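Local coordinates for glycosyl hydrolase, family 31/fibronectin type III domain protein (PDB 4UAP) that binds N-acetylgalactosamine as a calcium-containing, galacto-specific carbohydrate-binding module, probably helping to bring its parent family 31 glycoside hydrolase to glycan substrates, at residues A[68-73]-A[143-148]; A[57-62]-A[126-131]. All blocks are in the same frame, centred on the assembly; numbering follows the deposited sequence.

Contact 1. Residues A[68-73]-A[143-148]; sequences ENFTIY and NEIEFY. With CA (calcium ion), chain D.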
loop_
_atom_site.group_PDB
_atom_site.type_symbol
_atom_site.label_atom_id
_atom_site.label_comp_id
_atom_site.label_asym_id
_atom_site.label_seq_id
_atom_site.Cartn_x
_atom_site.Cartn_y
_atom_site.Cartn_z
ATOM N N GLU A 68 2.727 14.672 -7.795
ATOM C CA GLU A 68 1.358 15.173 -7.705
ATOM C C GLU A 68 0.573 14.372 -6.658
ATOM O O GLU A 68 -0.158 14.939 -5.847
ATOM C CB GLU A 68 0.658 15.101 -9.066
ATOM C CG GLU A 68 1.260 16.019 -10.128
ATOM C CD GLU A 68 0.880 17.498 -9.949
ATOM O OE1 GLU A 68 0.388 17.881 -8.859
ATOM O OE2 GLU A 68 1.075 18.277 -10.913
ATOM N N ASN A 69 0.738 13.053 -6.664
ATOM C CA ASN A 69 0.044 12.196 -5.699
ATOM C C ASN A 69 0.618 10.795 -5.661
ATOM O O ASN A 69 1.410 10.425 -6.525
ATOM C CB ASN A 69 -1.460 12.107 -6.032
ATOM C CG ASN A 69 -1.752 11.184 -7.225
ATOM O OD1 ASN A 69 -1.590 9.961 -7.145
ATOM N ND2 ASN A 69 -2.198 11.767 -8.325
ATOM N N PHE A 70 0.211 10.008 -4.672
ATOM C CA PHE A 70 0.234 8.573 -4.880
ATOM C C PHE A 70 -1.171 8.044 -4.625
ATOM O O PHE A 70 -1.964 8.652 -3.899
ATOM C CB PHE A 70 1.309 7.863 -4.034
ATOM C CG PHE A 70 1.147 7.994 -2.545
ATOM C CD1 PHE A 70 0.299 7.146 -1.846
ATOM C CD2 PHE A 70 1.900 8.918 -1.838
ATOM C CE1 PHE A 70 0.181 7.247 -0.473
ATOM C CE2 PHE A 70 1.777 9.031 -0.457
ATOM C CZ PHE A 70 0.925 8.191 0.223
ATOM N N THR A 71 -1.473 6.933 -5.285
ATOM C CA THR A 71 -2.806 6.361 -5.320
ATOM C C THR A 71 -2.745 4.895 -4.943
ATOM O O THR A 71 -2.052 4.110 -5.595
ATOM C CB THR A 71 -3.434 6.496 -6.715
ATOM O OG1 THR A 71 -3.578 7.889 -7.040
ATOM C CG2 THR A 71 -4.792 5.816 -6.759
ATOM N N ILE A 72 -3.470 4.544 -3.884
ATOM C CA ILE A 72 -3.558 3.180 -3.398
ATOM C C ILE A 72 -4.838 2.558 -3.952
ATOM O O ILE A 72 -5.922 3.123 -3.793
ATOM C CB ILE A 72 -3.560 3.133 -1.848
ATOM C CG1 ILE A 72 -2.307 3.839 -1.293
ATOM C CG2 ILE A 72 -3.644 1.685 -1.349
ATOM C CD1 ILE A 72 -2.324 4.058 0.220
ATOM N N TYR A 73 -4.702 1.421 -4.628
ATOM C CA TYR A 73 -5.852 0.717 -5.168
ATOM C C TYR A 73 -6.280 -0.387 -4.208
ATOM O O TYR A 73 -5.523 -1.321 -3.924
ATOM C CB TYR A 73 -5.535 0.147 -6.550
ATOM C CG TYR A 73 -5.356 1.213 -7.614
ATOM C CD1 TYR A 73 -4.140 1.886 -7.761
ATOM C CD2 TYR A 73 -6.407 1.549 -8.472
ATOM C CE1 TYR A 73 -3.978 2.860 -8.733
ATOM C CE2 TYR A 73 -6.253 2.535 -9.442
ATOM C CZ TYR A 73 -5.042 3.175 -9.573
ATOM O OH TYR A 73 -4.891 4.135 -10.542
ATOM N N ASN A 143 -4.220 -3.884 -4.025
ATOM C CA ASN A 143 -4.019 -4.207 -5.440
ATOM C C ASN A 143 -2.741 -3.621 -6.023
ATOM O O ASN A 143 -2.038 -4.265 -6.786
ATOM C CB ASN A 143 -5.197 -3.701 -6.282
ATOM C CG ASN A 143 -6.519 -4.264 -5.837
ATOM O OD1 ASN A 143 -6.579 -5.142 -4.971
ATOM N ND2 ASN A 143 -7.602 -3.771 -6.444
ATOM N N GLU A 144 -2.464 -2.371 -5.685
ATOM C CA GLU A 144 -1.425 -1.617 -6.371
ATOM C C GLU A 144 -1.268 -0.284 -5.677
ATOM O O GLU A 144 -2.223 0.227 -5.097
ATOM C CB GLU A 144 -1.783 -1.400 -7.857
ATOM C CG GLU A 144 -0.641 -0.785 -8.716
ATOM C CD GLU A 144 0.277 -1.841 -9.337
ATOM O OE1 GLU A 144 1.198 -1.476 -10.093
ATOM O OE2 GLU A 144 0.083 -3.046 -9.070
ATOM N N ILE A 145 -0.064 0.269 -5.723
ATOM C CA ILE A 145 0.143 1.645 -5.317
ATOM C C ILE A 145 0.895 2.323 -6.448
ATOM O O ILE A 145 1.940 1.835 -6.870
ATOM C CB ILE A 145 0.922 1.760 -3.984
ATOM C CG1 ILE A 145 0.114 1.097 -2.854
ATOM C CG2 ILE A 145 1.207 3.236 -3.666
ATOM C CD1 ILE A 145 0.830 1.060 -1.473
ATOM N N GLU A 146 0.327 3.415 -6.960
ATOM C CA GLU A 146 0.885 4.162 -8.093
ATOM C C GLU A 146 1.342 5.551 -7.680
ATOM O O GLU A 146 0.682 6.204 -6.872
ATOM C CB GLU A 146 -0.154 4.300 -9.214
ATOM C CG GLU A 146 -0.558 2.997 -9.846
ATOM C CD GLU A 146 -1.464 3.195 -11.033
ATOM O OE1 GLU A 146 -2.133 4.250 -11.097
ATOM O OE2 GLU A 146 -1.503 2.298 -11.903
ATOM N N PHE A 147 2.452 6.006 -8.256
ATOM C CA PHE A 147 3.005 7.326 -7.949
ATOM C C PHE A 147 2.952 8.210 -9.196
ATOM O O PHE A 147 3.357 7.792 -10.279
ATOM C CB PHE A 147 4.446 7.196 -7.422
ATOM C CG PHE A 147 4.534 6.475 -6.102
ATOM C CD1 PHE A 147 4.465 5.091 -6.049
ATOM C CD2 PHE A 147 4.644 7.183 -4.917
ATOM C CE1 PHE A 147 4.513 4.423 -4.837
ATOM C CE2 PHE A 147 4.703 6.532 -3.703
ATOM C CZ PHE A 147 4.634 5.143 -3.660
ATOM N N TYR A 148 2.420 9.415 -9.047
ATOM C CA TYR A 148 2.249 10.319 -10.186
ATOM C C TYR A 148 3.160 11.529 -10.051
ATOM O O TYR A 148 3.038 12.307 -9.100
ATOM C CB TYR A 148 0.790 10.763 -10.311
ATOM C CG TYR A 148 -0.114 9.677 -10.839
ATOM C CD1 TYR A 148 -0.632 8.699 -9.994
ATOM C CD2 TYR A 148 -0.438 9.619 -12.186
ATOM C CE1 TYR A 148 -1.458 7.695 -10.481
ATOM C CE2 TYR A 148 -1.257 8.630 -12.683
ATOM C CZ TYR A 148 -1.761 7.668 -11.834
ATOM O OH TYR A 148 -2.570 6.683 -12.348
HETATM CA CA CA D . -0.703 -5.130 -8.440
#

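Contact 2. Residues A[57-62]-A[126-131]; sequences MTFEFN and IVITAL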
loop_
_atom_site.group_PDB
_atom_site.type_symbol
_atom_site.label_atom_id
_atom_site.label_comp_id
_atom_site.label_asym_id
_atom_site.label_seq_id
_atom_site.Cartn_x
_atom_site.Cartn_y
_atom_site.Cartn_z
ATOM N N MET A 57 5.267 -0.208 4.379
ATOM C CA MET A 57 5.736 -0.378 3.009
ATOM C C MET A 57 6.584 0.843 2.634
ATOM O O MET A 57 6.104 1.976 2.694
ATOM C CB MET A 57 4.552 -0.528 2.045
ATOM C CG MET A 57 3.715 -1.807 2.226
ATOM S SD MET A 57 2.001 -1.678 1.598
ATOM C CE MET A 57 1.228 -0.758 2.927
ATOM N N THR A 58 7.840 0.609 2.266
ATOM C CA THR A 58 8.760 1.702 1.963
ATOM C C THR A 58 9.004 1.816 0.464
ATOM O O THR A 58 9.330 0.827 -0.194
ATOM C CB THR A 58 10.100 1.514 2.677
ATOM O OG1 THR A 58 9.873 1.501 4.092
ATOM C CG2 THR A 58 11.084 2.647 2.312
ATOM N N PHE A 59 8.843 3.026 -0.063
ATOM C CA PHE A 59 9.024 3.285 -1.487
ATOM C C PHE A 59 10.137 4.303 -1.690
ATOM O O PHE A 59 10.118 5.382 -1.104
ATOM C CB PHE A 59 7.725 3.790 -2.114
ATOM C CG PHE A 59 6.588 2.801 -2.014
ATOM C CD1 PHE A 59 5.796 2.751 -0.879
ATOM C CD2 PHE A 59 6.341 1.905 -3.039
ATOM C CE1 PHE A 59 4.754 1.832 -0.773
ATOM C CE2 PHE A 59 5.291 0.988 -2.949
ATOM C CZ PHE A 59 4.506 0.956 -1.803
ATOM N N GLU A 60 11.103 3.954 -2.522
ATOM C CA GLU A 60 12.228 4.838 -2.767
ATOM C C GLU A 60 12.401 5.097 -4.252
ATOM O O GLU A 60 12.142 4.227 -5.089
ATOM C CB GLU A 60 13.508 4.246 -2.194
ATOM C CG GLU A 60 13.512 4.126 -0.697
ATOM C CD GLU A 60 14.730 3.384 -0.194
ATOM O OE1 GLU A 60 14.720 2.133 -0.246
ATOM O OE2 GLU A 60 15.701 4.047 0.244
ATOM N N PHE A 61 12.832 6.310 -4.566
ATOM C CA PHE A 61 13.192 6.665 -5.920
ATOM C C PHE A 61 14.713 6.849 -5.918
ATOM O O PHE A 61 15.291 7.205 -4.888
ATOM C CB PHE A 61 12.454 7.933 -6.359
ATOM C CG PHE A 61 11.060 8.059 -5.786
ATOM C CD1 PHE A 61 9.993 7.360 -6.342
ATOM C CD2 PHE A 61 10.817 8.879 -4.691
ATOM C CE1 PHE A 61 8.706 7.481 -5.810
ATOM C CE2 PHE A 61 9.544 9.006 -4.154
ATOM C CZ PHE A 61 8.483 8.303 -4.712
ATOM N N ASN A 62 15.371 6.602 -7.044
ATOM C CA ASN A 62 16.831 6.723 -7.075
ATOM C C ASN A 62 17.296 8.172 -7.018
ATOM O O ASN A 62 18.480 8.447 -6.801
ATOM C CB ASN A 62 17.407 6.039 -8.314
ATOM C CG ASN A 62 16.562 6.254 -9.545
ATOM O OD1 ASN A 62 16.110 7.366 -9.821
ATOM N ND2 ASN A 62 16.331 5.183 -10.290
ATOM N N ILE A 126 9.019 7.432 0.487
ATOM C CA ILE A 126 7.691 7.536 1.069
ATOM C C ILE A 126 7.397 6.236 1.786
ATOM O O ILE A 126 7.607 5.146 1.243
ATOM C CB ILE A 126 6.623 7.841 -0.003
ATOM C CG1 ILE A 126 6.766 9.300 -0.461
ATOM C CG2 ILE A 126 5.220 7.593 0.542
ATOM C CD1 ILE A 126 5.787 9.714 -1.518
ATOM N N VAL A 127 6.963 6.344 3.030
ATOM C CA VAL A 127 6.660 5.155 3.804
ATOM C C VAL A 127 5.181 5.147 4.086
ATOM O O VAL A 127 4.658 6.090 4.677
ATOM C CB VAL A 127 7.442 5.098 5.121
ATOM C CG1 VAL A 127 7.090 3.813 5.879
ATOM C CG2 VAL A 127 8.955 5.188 4.853
ATOM N N ILE A 128 4.514 4.098 3.622
ATOM C CA ILE A 128 3.063 3.954 3.771
ATOM C C ILE A 128 2.767 2.836 4.746
ATOM O O ILE A 128 3.233 1.717 4.568
ATOM C CB ILE A 128 2.381 3.643 2.429
ATOM C CG1 ILE A 128 2.693 4.755 1.419
ATOM C CG2 ILE A 128 0.853 3.454 2.625
ATOM C CD1 ILE A 128 2.257 4.461 0.013
ATOM N N THR A 129 1.997 3.128 5.785
ATOM C CA THR A 129 1.711 2.113 6.779
ATOM C C THR A 129 0.224 1.807 6.835
ATOM O O THR A 129 -0.582 2.678 7.158
ATOM C CB THR A 129 2.196 2.536 8.178
ATOM O OG1 THR A 129 3.570 2.932 8.100
ATOM C CG2 THR A 129 2.082 1.368 9.139
ATOM N N ALA A 130 -0.128 0.570 6.497
ATOM C CA ALA A 130 -1.481 0.070 6.701
ATOM C C ALA A 130 -1.708 -0.172 8.199
ATOM O O ALA A 130 -0.972 -0.929 8.829
ATOM C CB ALA A 130 -1.701 -1.206 5.897
ATOM N N LEU A 131 -2.718 0.487 8.759
ATOM C CA LEU A 131 -2.957 0.458 10.200
ATOM C C LEU A 131 -4.100 -0.475 10.560
ATOM O O LEU A 131 -4.100 -1.081 11.626
ATOM C CB LEU A 131 -3.271 1.861 10.729
ATOM C CG LEU A 131 -2.208 2.918 10.459
ATOM C CD1 LEU A 131 -2.737 4.292 10.856
ATOM C CD2 LEU A 131 -0.946 2.563 11.229
#

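Contact 1. Residues A[68-73]-A[143-148]
Two tyrosine hydroxyls converge on a single carboxylate oxygen here: Y73 OH, from the facing strand, and Y148 OH, from the same strand as E146, each donate to E146 OE1 at 2.8 Å. They come from opposite faces of the carboxylate. Y148 OH uses the syn side, somewhat out of plane, whereas Y73 OH sits well above the carboxylate plane, with its ring turned 76° from the carboxylate. E146 runs extended beyond CG (chi2 -174°), which carries the acid along the edge of the Y73 ring; the two donors would probably favour its charged form. Farther along the same face, the N69 amide lies beside the Y148 ring, OD1 3.3 Å from CD1, and T71 OG1 donates to that OD1 from above the amide plane.

The backbones form an antiparallel ladder in one sheet of the CBM32 beta-sandwich, for example through T71 N to E146 O and E146 N to T71 O. It ends in a classic beta bulge: Y148 O takes a 2.7 Å bond from E68 N and a weak one from N69 N, while Y148 N still binds N69 O. The other face looks into the sandwich. F70 CB rests over one face of the F147 ring, 3.5 Å from CD2, the two rings being oblique to each other, and I72 CG1 lies alongside I145 CG1.

At the far end the ladder runs into the calcium site. N143 O and E144 OE2 each bind the calcium ion at 2.3 Å, and K23, D26, T28 and S35 complete the shell. E144 leaves with CG anti to the backbone N (chi1 -172°), then bends toward the metal, where G27 N holds its other oxygen, OE1; T29 O and S31 OG hold N143 ND2.

Contact 2. Residues A[57-62]-A[126-131]
F59 and I128 make the closest side-chain to side-chain approach on the buried face of this antiparallel pair: the I128 CD1 methyl lies 3.7 Å from F59 CE1, approaching the ring obliquely. An edge of the same ring lies against the carbonyl of I126, with F59 CD1 3.7 Å from I126 O and the oxygen in the ring plane. M57 fills the next place along. Its chain bends at the thioether (chi3 -78°), curling CE back across the strand gap to 3.6 Å from I128 O and 4.2 Å from A130 CB.

The opposite face is sparser and partly exposed. There T58 and V127 form a non-hydrogen-bonded pair, and T58 OG1 meets the V127 methyls across the gap, CG2 being 3.9 Å away. Beyond F59 the contact also thins, F61 reaching I126 CD1 just with the rim of its ring.

Four backbone bonds, M57 with I128 and F59 with I126 in both directions, join strands 55-61 and 125-133 of one sandwich sheet, with strand 6-9 on the outer flank. The N-H and C=O groups of these four residues are thus paired across the gap, while the inward side chains meet one another through carbon atoms, as expected of a sandwich interior.

In the fold
Contacts 1 and 2 belong to the two facing sheets of the sandwich, and their centres are 11 Å apart. Their apolar faces meet: F147 CZ comes within 3.5 Å of F59 CG, F70 CE1 within 3.5 Å of I128 CD1, and I145 CD1 within 3.7 Å of F59 CZ. The segments alternate along the chain, 55-61 leading into 64-74 and 125-133 into 141-149, so at both of these steps the chain passes from the sheet of contact 2 to that of contact 1. Contact 1 reaches the calcium directly; the F59 side chain is about 10 Å from it. The sugar pocket of R36, W41, I42, R75 and A85 lies beyond, its N-acetylgalactosamine about 10 Å from the N143 side chain and about 14 Å from that of A130.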